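PDB 6QFJ: magnetosome membrane protein MamB, putative Co/Zn/Cd cation transporter. Cation diffusion facilitator family, which probably carries divalent metal cations, perhaps iron, across the magnetosome membrane, the chain here being its cytosolic C-terminal domain. Local coordinates for residues I39-P45 with V75-Q81; L14-I20 with I55-V59. All blocks are in the same frame, centred on the assembly; numbering follows the deposited sequence.

Contact 1: I39-P45 with V75-Q81; sequences IDLYVPP and VRLFAAQ
Asp-40 and Arg-76 both set CG anti to their own carbonyl carbon, and a bend at chi3 of the arginine (-56°) swings its guanidinium over to the neighbouring carboxylate. The two side chains therefore run side by side, and Arg-76 grips the acid with two nitrogens, NE and NH1. Arg-76 NE reaches Asp-40 OD1 at 3.1 Å, staying close to the guanidinium plane but arriving from above the carboxylate plane, while Arg-76 NH1 meets Asp-40 OD2 on its syn side at 2.8 Å. The salt bridge is thus twisted rather than flat, its planes 49° apart. CZ of Phe-78 covers one guanidinium face, and the edge of the same ring brings CE2 to 3.8 Å from CG of Asp-40; Lys-24 of strand 22-31 makes a cation-pi contact with this ring.

Further along, the Tyr-42 ring lies against residues 79-81, where the strand gives out: Ala-79 O sits at its edge, 3.5 Å from Tyr-42 CD1, and the Gln-81 amide, nearly parallel to the ring, brings its CD near the hydroxyl. On the other sheet face, Leu-41 CD1 touches both Val-75 CG1 and Leu-77 CD2, and Leu-77 CD2 also meets Val-43 CG1, a layer that faces helix 49-66.

Five backbone bonds join the strands, from Arg-76 N to Ile-39 O (2.7 Å) through to Ala-80 N to Val-43 O, also 2.7 Å. The last completes the bridge between Val-43 and Ala-79, where strand 71-79 ends. Parallel bridges, with helix 49-66 between the strands in sequence, make this the strand pair of a beta-alpha-beta unit in the C-terminal domain of a cation diffusion facilitator.

Contact 2: L14-I20 with I55-V59; sequences LEKTPSI and IKKEV
Ser-19 and Glu-58 join the turn after helix 2-15 to helix 49-66 in an alpha-beta-beta-alpha-beta fold, whose two helices pack on a three-stranded mixed sheet, consistent with the metallochaperone-like C-terminal domain of cation diffusion facilitators. The serine lies in a type I beta turn running from Thr-17 to Ile-20, closed by a bond from Ile-20 N to Thr-17 O.

Ile-55 can be followed outward from the helix. Its CB points toward the turn and splits into two branches. CG2 packs on Ile-20 CG1 at 4.2 Å. CG1, anti to the carbonyl carbon, lies beside the serine, 3.9 Å from Ser-19 OG and about as far from its CB. The terminal CD1 then comes to 3.7 Å from the carbonyl oxygen Ser-19 O, so this one chain lines both the side chain and the backbone of the serine.

One turn further along the helix, Val-59 CG2 receives two partners, Ile-20 CD1 at 4.1 Å and Leu-14 CD2, each side chain crossing the valine at about a right angle. These buried groups continue onto Leu-41 of strand 34-43, while Leu-14 also reaches Ile-62.

With chi1 at 63°, the serine places its hydroxyl between the backbone N and the carbonyl carbon, from where OG donates to Glu-58 OE1 at 3.0 Å, on the syn side and 25° out of the carboxylate plane. An alanine in place of Ser-19 would remove the hydroxyl and would probably leave Glu-58 OE1 without this donor and its carboxylate freer to turn. Thr-17 turns its methyl to the same oxygen, CG2 lying 3.8 Å from Glu-58 OE1, whereas its hydroxyl is bonded back to Val-13 O of helix 2-15.

In the fold
The two contacts have centres about 10 Å apart and interleave along the chain, in the order 14-20, 39-45, 55-59, 75-81. Contact 1 ties the central strand 34-43 to the outer strand 71-79; contact 2 lies over one face of that sheet, where the end of helix 2-15 and its following turn meet helix 49-66. That helix connects the two strands of contact 1 in sequence. Leu-41 is where the two contacts meet: its CD1 lies 3.6 Å from Val-59 CG2 and 3.8 Å from Ile-20 CD1. Together the contacts join both helices to the sheet in one continuous apolar interior, knitting distant parts of this small domain into a single unit.

Contact 1: I39-P45 with V75-Q81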
ATOM      1  N   ILE A  39      -2.088  -4.367  -1.558  1.00 29.09           N
ATOM      2  CA  ILE A  39      -2.356  -2.955  -1.469  1.00 32.81           C
ATOM      3  C   ILE A  39      -2.619  -2.393  -2.872  1.00 30.69           C
ATOM      4  O   ILE A  39      -1.729  -2.468  -3.780  1.00 28.07           O
ATOM      5  CB  ILE A  39      -1.182  -2.217  -0.832  1.00 33.92           C
ATOM      6  CG1 ILE A  39      -0.760  -2.928   0.446  1.00 39.97           C
ATOM      7  CG2 ILE A  39      -1.538  -0.751  -0.609  1.00 33.46           C
ATOM      8  CD1 ILE A  39      -1.050  -2.273   1.749  1.00 41.26           C
ATOM      9  N   ASP A  40      -3.823  -1.832  -3.053  1.00 29.21           N
ATOM     10  CA  ASP A  40      -4.190  -1.140  -4.280  1.00 30.21           C
ATOM     11  C   ASP A  40      -4.248   0.350  -4.054  1.00 28.50           C
ATOM     12  O   ASP A  40      -4.934   0.805  -3.143  1.00 28.70           O
ATOM     13  CB  ASP A  40      -5.542  -1.682  -4.792  1.00 33.42           C
ATOM     14  CG  ASP A  40      -5.462  -3.141  -5.197  1.00 38.95           C
ATOM     15  OD1 ASP A  40      -4.316  -3.690  -5.314  1.00 44.67           O
ATOM     16  OD2 ASP A  40      -6.512  -3.788  -5.318  1.00 53.51           O
ATOM     17  N   LEU A  41      -3.563   1.108  -4.901  1.00 25.03           N
ATOM     18  CA  LEU A  41      -3.487   2.573  -4.798  1.00 24.90           C
ATOM     19  C   LEU A  41      -3.810   3.285  -6.056  1.00 24.75           C
ATOM     20  O   LEU A  41      -3.571   2.778  -7.143  1.00 28.31           O
ATOM     21  CB  LEU A  41      -2.077   2.993  -4.459  1.00 27.29           C
ATOM     22  CG  LEU A  41      -1.487   2.261  -3.232  1.00 27.00           C
ATOM     23  CD1 LEU A  41      -0.065   2.571  -3.106  1.00 26.54           C
ATOM     24  CD2 LEU A  41      -2.228   2.648  -1.995  1.00 26.03           C
ATOM     25  N   TYR A  42      -4.385   4.489  -5.911  1.00 24.44           N
ATOM     26  CA  TYR A  42      -4.552   5.420  -6.996  1.00 23.71           C
ATOM     27  C   TYR A  42      -3.386   6.313  -7.030  1.00 23.85           C
ATOM     28  O   TYR A  42      -2.926   6.800  -6.019  1.00 25.23           O
ATOM     29  CB  TYR A  42      -5.851   6.306  -6.790  1.00 25.59           C
ATOM     30  CG  TYR A  42      -7.137   5.565  -6.972  1.00 25.90           C
ATOM     31  CD1 TYR A  42      -7.448   5.026  -8.188  1.00 28.72           C
ATOM     32  CD2 TYR A  42      -8.016   5.319  -5.923  1.00 29.16           C
ATOM     33  CE1 TYR A  42      -8.588   4.309  -8.370  1.00 29.61           C
ATOM     34  CE2 TYR A  42      -9.191   4.612  -6.084  1.00 28.79           C
ATOM     35  CZ  TYR A  42      -9.465   4.117  -7.326  1.00 31.12           C
ATOM     36  OH  TYR A  42     -10.609   3.416  -7.566  1.00 33.25           O
ATOM     37  N   VAL A  43      -2.884   6.561  -8.219  1.00 27.05           N
ATOM     38  CA  VAL A  43      -1.767   7.483  -8.423  1.00 26.53           C
ATOM     39  C   VAL A  43      -2.090   8.336  -9.647  1.00 27.64           C
ATOM     40  O   VAL A  43      -3.006   8.002 -10.421  1.00 31.75           O
ATOM     41  CB  VAL A  43      -0.487   6.727  -8.706  1.00 24.73           C
ATOM     42  CG1 VAL A  43      -0.145   5.856  -7.504  1.00 28.54           C
ATOM     43  CG2 VAL A  43      -0.662   5.840  -9.930  1.00 26.50           C
ATOM     44  N   PRO A  44      -1.286   9.377  -9.895  1.00 27.82           N
ATOM     45  CA  PRO A  44      -1.596  10.291 -11.001  1.00 29.67           C
ATOM     46  C   PRO A  44      -1.488   9.521 -12.266  1.00 30.86           C
ATOM     47  O   PRO A  44      -0.558   8.692 -12.412  1.00 29.92           O
ATOM     48  CB  PRO A  44      -0.527  11.384 -10.893  1.00 28.28           C
ATOM     49  CG  PRO A  44      -0.187  11.415  -9.434  1.00 30.55           C
ATOM     50  CD  PRO A  44      -0.332   9.945  -8.953  1.00 28.94           C
ATOM     51  N   PRO A  45      -2.415   9.746 -13.206  1.00 33.83           N
ATOM     52  CA  PRO A  45      -2.427   8.941 -14.460  1.00 30.58           C
ATOM     53  C   PRO A  45      -1.182   9.014 -15.313  1.00 32.93           C
ATOM     54  O   PRO A  45      -0.931   8.092 -16.099  1.00 32.79           O
ATOM     55  CB  PRO A  45      -3.603   9.496 -15.249  1.00 36.70           C
ATOM     56  CG  PRO A  45      -4.407  10.337 -14.299  1.00 39.24           C
ATOM     57  CD  PRO A  45      -3.537  10.679 -13.110  1.00 36.08           C
ATOM     58  N   VAL A  75       1.708  -4.835  -4.382  1.00 29.35           N
ATOM     59  CA  VAL A  75       1.171  -3.466  -4.588  1.00 29.83           C
ATOM     60  C   VAL A  75       0.698  -3.343  -6.030  1.00 30.16           C
ATOM     61  O   VAL A  75       1.465  -3.687  -6.934  1.00 27.21           O
ATOM     62  CB  VAL A  75       2.245  -2.399  -4.324  1.00 27.41           C
ATOM     63  CG1 VAL A  75       1.701  -0.963  -4.415  1.00 27.55           C
ATOM     64  CG2 VAL A  75       2.847  -2.603  -2.967  1.00 27.69           C
ATOM     65  N   ARG A  76      -0.535  -2.847  -6.225  1.00 27.62           N
ATOM     66  CA  ARG A  76      -1.006  -2.553  -7.559  1.00 31.38           C
ATOM     67  C   ARG A  76      -1.308  -1.078  -7.677  1.00 26.77           C
ATOM     68  O   ARG A  76      -1.927  -0.524  -6.802  1.00 25.71           O
ATOM     69  CB  ARG A  76      -2.214  -3.390  -7.916  1.00 32.81           C
ATOM     70  CG  ARG A  76      -1.870  -4.885  -8.042  1.00 38.66           C
ATOM     71  CD  ARG A  76      -3.010  -5.693  -8.583  1.00 41.08           C
ATOM     72  NE  ARG A  76      -4.206  -5.522  -7.763  1.00 46.13           N
ATOM     73  CZ  ARG A  76      -5.440  -5.939  -8.119  1.00 54.43           C
ATOM     74  NH1 ARG A  76      -6.483  -5.725  -7.313  1.00 48.27           N
ATOM     75  NH2 ARG A  76      -5.640  -6.595  -9.286  1.00 56.79           N
ATOM     76  N   LEU A  77      -0.923  -0.460  -8.790  1.00 27.47           N
ATOM     77  CA  LEU A  77      -1.161   1.001  -9.001  1.00 28.01           C
ATOM     78  C   LEU A  77      -2.221   1.191 -10.116  1.00 27.83           C
ATOM     79  O   LEU A  77      -2.156   0.565 -11.192  1.00 25.98           O
ATOM     80  CB  LEU A  77       0.098   1.704  -9.408  1.00 25.84           C
ATOM     81  CG  LEU A  77       1.314   1.519  -8.483  1.00 26.51           C
ATOM     82  CD1 LEU A  77       2.446   2.343  -9.028  1.00 26.93           C
ATOM     83  CD2 LEU A  77       0.990   1.939  -7.103  1.00 23.98           C
ATOM     84  N   PHE A  78      -3.191   2.061  -9.818  1.00 26.35           N
ATOM     85  CA  PHE A  78      -4.260   2.411 -10.732  1.00 26.13           C
ATOM     86  C   PHE A  78      -4.282   3.906 -10.959  1.00 24.37           C
ATOM     87  O   PHE A  78      -3.983   4.683 -10.070  1.00 24.65           O
ATOM     88  CB  PHE A  78      -5.588   1.966 -10.109  1.00 27.72           C
ATOM     89  CG  PHE A  78      -5.716   0.502  -9.975  1.00 27.77           C
ATOM     90  CD1 PHE A  78      -6.253  -0.285 -10.985  1.00 30.10           C
ATOM     91  CD2 PHE A  78      -5.297  -0.113  -8.817  1.00 30.96           C
ATOM     92  CE1 PHE A  78      -6.362  -1.669 -10.837  1.00 30.93           C
ATOM     93  CE2 PHE A  78      -5.405  -1.478  -8.656  1.00 30.37           C
ATOM     94  CZ  PHE A  78      -5.951  -2.279  -9.657  1.00 32.18           C
ATOM     95  N   ALA A  79      -4.649   4.347 -12.156  1.00 25.64           N
ATOM     96  CA  ALA A  79      -4.780   5.772 -12.465  1.00 27.01           C
ATOM     97  C   ALA A  79      -5.877   6.377 -11.547  1.00 29.59           C
ATOM     98  O   ALA A  79      -7.010   5.894 -11.521  1.00 29.30           O
ATOM     99  CB  ALA A  79      -5.200   5.979 -13.908  1.00 27.64           C
ATOM    100  N   ALA A  80      -5.565   7.461 -10.882  1.00 27.37           N
ATOM    101  CA  ALA A  80      -6.659   8.218 -10.191  1.00 29.68           C
ATOM    102  C   ALA A  80      -7.771   8.580 -11.177  1.00 31.51           C
ATOM    103  O   ALA A  80      -7.538   8.862 -12.375  1.00 29.59           O
ATOM    104  CB  ALA A  80      -6.102   9.461  -9.581  1.00 30.73           C
ATOM    105  N   GLN A  81      -8.966   8.636 -10.641  1.00 33.19           N
ATOM    106  CA  GLN A  81     -10.175   8.830 -11.408  1.00 39.93           C
ATOM    107  C   GLN A  81     -10.252  10.366 -11.555  1.00 42.66           C
ATOM    108  O   GLN A  81     -10.132  11.054 -10.553  1.00 40.50           O
ATOM    109  CB  GLN A  81     -11.368   8.351 -10.560  1.00 42.01           C
ATOM    110  CG  GLN A  81     -10.992   7.124  -9.721  1.00 46.41           C
ATOM    111  CD  GLN A  81     -12.162   6.423  -9.122  1.00 49.90           C
ATOM    112  OE1 GLN A  81     -12.471   6.651  -7.972  1.00 58.96           O
ATOM    113  NE2 GLN A  81     -12.829   5.607  -9.893  1.00 52.36           N
TER

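Contact 2: L14-I20 with I55-V59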
ATOM      1  N   LEU A  14      -0.405   5.928   4.459  1.00 27.65           N
ATOM      2  CA  LEU A  14      -0.560   6.015   3.009  1.00 28.85           C
ATOM      3  C   LEU A  14      -1.390   7.262   2.648  1.00 30.50           C
ATOM      4  O   LEU A  14      -1.055   7.958   1.695  1.00 32.57           O
ATOM      5  CB  LEU A  14      -1.264   4.777   2.432  1.00 30.98           C
ATOM      6  CG  LEU A  14      -0.462   3.488   2.508  1.00 32.73           C
ATOM      7  CD1 LEU A  14      -1.214   2.316   1.919  1.00 36.79           C
ATOM      8  CD2 LEU A  14       0.865   3.582   1.830  1.00 32.82           C
ATOM      9  N   GLU A  15      -2.387   7.582   3.462  1.00 32.08           N
ATOM     10  CA  GLU A  15      -3.178   8.774   3.273  1.00 35.53           C
ATOM     11  C   GLU A  15      -2.354  10.055   3.281  1.00 35.43           C
ATOM     12  O   GLU A  15      -2.773  11.072   2.721  1.00 36.20           O
ATOM     13  CB  GLU A  15      -4.303   8.903   4.337  1.00 41.49           C
ATOM     14  CG  GLU A  15      -5.705   8.891   3.785  1.00 55.97           C
ATOM     15  CD  GLU A  15      -6.055   7.627   3.001  1.00 61.65           C
ATOM     16  OE1 GLU A  15      -6.255   7.698   1.739  0.50 48.66           O
ATOM     17  OE2 GLU A  15      -6.151   6.581   3.710  0.50 57.73           O
ATOM     18  N   LYS A  16      -1.260  10.046   3.999  1.00 33.45           N
ATOM     19  CA  LYS A  16      -0.446  11.217   4.162  1.00 36.34           C
ATOM     20  C   LYS A  16       0.805  11.113   3.314  1.00 31.61           C
ATOM     21  O   LYS A  16       1.692  11.932   3.431  1.00 32.80           O
ATOM     22  CB  LYS A  16      -0.033  11.372   5.628  1.00 40.78           C
ATOM     23  CG  LYS A  16      -1.159  11.448   6.621  1.00 47.46           C
ATOM     24  CD  LYS A  16      -0.620  11.813   7.987  1.00 57.31           C
ATOM     25  CE  LYS A  16      -0.817  10.713   9.005  1.00 62.60           C
ATOM     26  NZ  LYS A  16      -2.221  10.665   9.523  1.00 74.03           N
ATOM     27  N   THR A  17       0.887  10.119   2.433  1.00 30.04           N
ATOM     28  CA  THR A  17       2.077   9.954   1.611  1.00 25.13           C
ATOM     29  C   THR A  17       1.823  10.705   0.305  1.00 26.66           C
ATOM     30  O   THR A  17       0.932  10.330  -0.484  1.00 27.29           O
ATOM     31  CB  THR A  17       2.353   8.480   1.448  1.00 27.22           C
ATOM     32  OG1 THR A  17       2.546   7.940   2.753  1.00 27.00           O
ATOM     33  CG2 THR A  17       3.651   8.192   0.633  1.00 26.51           C
ATOM     34  N   PRO A  18       2.592  11.792   0.057  1.00 26.68           N
ATOM     35  CA  PRO A  18       2.259  12.631  -1.088  1.00 28.52           C
ATOM     36  C   PRO A  18       2.318  11.980  -2.496  1.00 29.34           C
ATOM     37  O   PRO A  18       1.614  12.444  -3.403  1.00 30.94           O
ATOM     38  CB  PRO A  18       3.223  13.808  -1.010  1.00 29.81           C
ATOM     39  CG  PRO A  18       4.354  13.318  -0.168  1.00 32.41           C
ATOM     40  CD  PRO A  18       3.763  12.300   0.805  1.00 29.81           C
ATOM     41  N   SER A  19       3.098  10.937  -2.694  1.00 29.48           N
ATOM     42  CA  SER A  19       3.143  10.306  -4.026  1.00 30.85           C
ATOM     43  C   SER A  19       1.885   9.470  -4.408  1.00 30.58           C
ATOM     44  O   SER A  19       1.724   9.019  -5.556  1.00 35.51           O
ATOM     45  CB  SER A  19       4.398   9.438  -4.112  1.00 27.64           C
ATOM     46  OG  SER A  19       4.362   8.395  -3.172  1.00 30.72           O
ATOM     47  N   ILE A  20       0.995   9.308  -3.448  1.00 30.90           N
ATOM     48  CA  ILE A  20      -0.178   8.462  -3.566  1.00 31.05           C
ATOM     49  C   ILE A  20      -1.382   9.349  -3.563  1.00 32.12           C
ATOM     50  O   ILE A  20      -1.563  10.142  -2.636  1.00 31.54           O
ATOM     51  CB  ILE A  20      -0.236   7.466  -2.378  1.00 31.20           C
ATOM     52  CG1 ILE A  20       0.885   6.449  -2.587  1.00 33.55           C
ATOM     53  CG2 ILE A  20      -1.567   6.763  -2.242  1.00 29.65           C
ATOM     54  CD1 ILE A  20       1.193   5.669  -1.325  1.00 34.55           C
ATOM     55  N   ILE A  55       7.284   4.171  -6.183  1.00 23.65           N
ATOM     56  CA  ILE A  55       6.168   4.203  -5.191  1.00 23.32           C
ATOM     57  C   ILE A  55       5.944   2.835  -4.558  1.00 23.33           C
ATOM     58  O   ILE A  55       5.650   2.722  -3.322  1.00 23.76           O
ATOM     59  CB  ILE A  55       4.875   4.657  -5.886  1.00 24.12           C
ATOM     60  CG1 ILE A  55       4.983   6.122  -6.235  1.00 24.39           C
ATOM     61  CG2 ILE A  55       3.636   4.415  -5.016  1.00 22.39           C
ATOM     62  CD1 ILE A  55       3.952   6.595  -7.203  1.00 21.86           C
ATOM     63  N   LYS A  56       6.028   1.749  -5.371  1.00 22.71           N
ATOM     64  CA  LYS A  56       5.864   0.366  -4.776  1.00 23.66           C
ATOM     65  C   LYS A  56       6.891   0.044  -3.740  1.00 24.25           C
ATOM     66  O   LYS A  56       6.585  -0.518  -2.710  1.00 25.98           O
ATOM     67  CB  LYS A  56       5.947  -0.718  -5.833  1.00 26.99           C
ATOM     68  CG  LYS A  56       4.803  -0.591  -6.799  1.00 28.69           C
ATOM     69  CD  LYS A  56       4.838  -1.685  -7.830  1.00 33.58           C
ATOM     70  CE  LYS A  56       3.607  -1.528  -8.693  1.00 35.32           C
ATOM     71  NZ  LYS A  56       3.666  -2.480  -9.827  1.00 45.60           N
ATOM     72  N   LYS A  57       8.112   0.479  -3.979  1.00 29.05           N
ATOM     73  CA  LYS A  57       9.183   0.398  -2.993  1.00 35.31           C
ATOM     74  C   LYS A  57       8.871   1.178  -1.712  1.00 32.92           C
ATOM     75  O   LYS A  57       9.114   0.677  -0.578  1.00 27.39           O
ATOM     76  CB  LYS A  57      10.534   0.830  -3.632  1.00 41.48           C
ATOM     77  CG  LYS A  57      11.009  -0.196  -4.724  1.00 52.54           C
ATOM     78  CD  LYS A  57      12.003  -1.211  -4.190  1.00 68.81           C
ATOM     79  CE  LYS A  57      11.308  -2.423  -3.583  1.00 78.40           C
ATOM     80  NZ  LYS A  57      12.151  -3.239  -2.649  1.00 79.48           N
ATOM     81  N   GLU A  58       8.353   2.421  -1.848  1.00 28.38           N
ATOM     82  CA  GLU A  58       7.925   3.189  -0.616  1.00 28.54           C
ATOM     83  C   GLU A  58       6.860   2.519   0.148  1.00 25.31           C
ATOM     84  O   GLU A  58       6.875   2.496   1.404  1.00 28.24           O
ATOM     85  CB  GLU A  58       7.396   4.625  -0.940  1.00 31.14           C
ATOM     86  CG  GLU A  58       8.459   5.698  -1.134  1.00 40.86           C
ATOM     87  CD  GLU A  58       7.890   7.168  -1.326  1.00 50.01           C
ATOM     88  OE1 GLU A  58       6.637   7.307  -1.513  1.00 45.44           O
ATOM     89  OE2 GLU A  58       8.683   8.179  -1.223  1.00 55.29           O
ATOM     90  N   VAL A  59       5.871   1.965  -0.573  1.00 24.08           N
ATOM     91  CA  VAL A  59       4.802   1.247   0.129  1.00 26.00           C
ATOM     92  C   VAL A  59       5.279   0.028   0.889  1.00 24.98           C
ATOM     93  O   VAL A  59       4.881  -0.275   2.034  1.00 23.20           O
ATOM     94  CB  VAL A  59       3.691   0.781  -0.832  1.00 28.33           C
ATOM     95  CG1 VAL A  59       2.714  -0.147  -0.134  1.00 27.96           C
ATOM     96  CG2 VAL A  59       3.017   1.979  -1.346  1.00 30.82           C
TER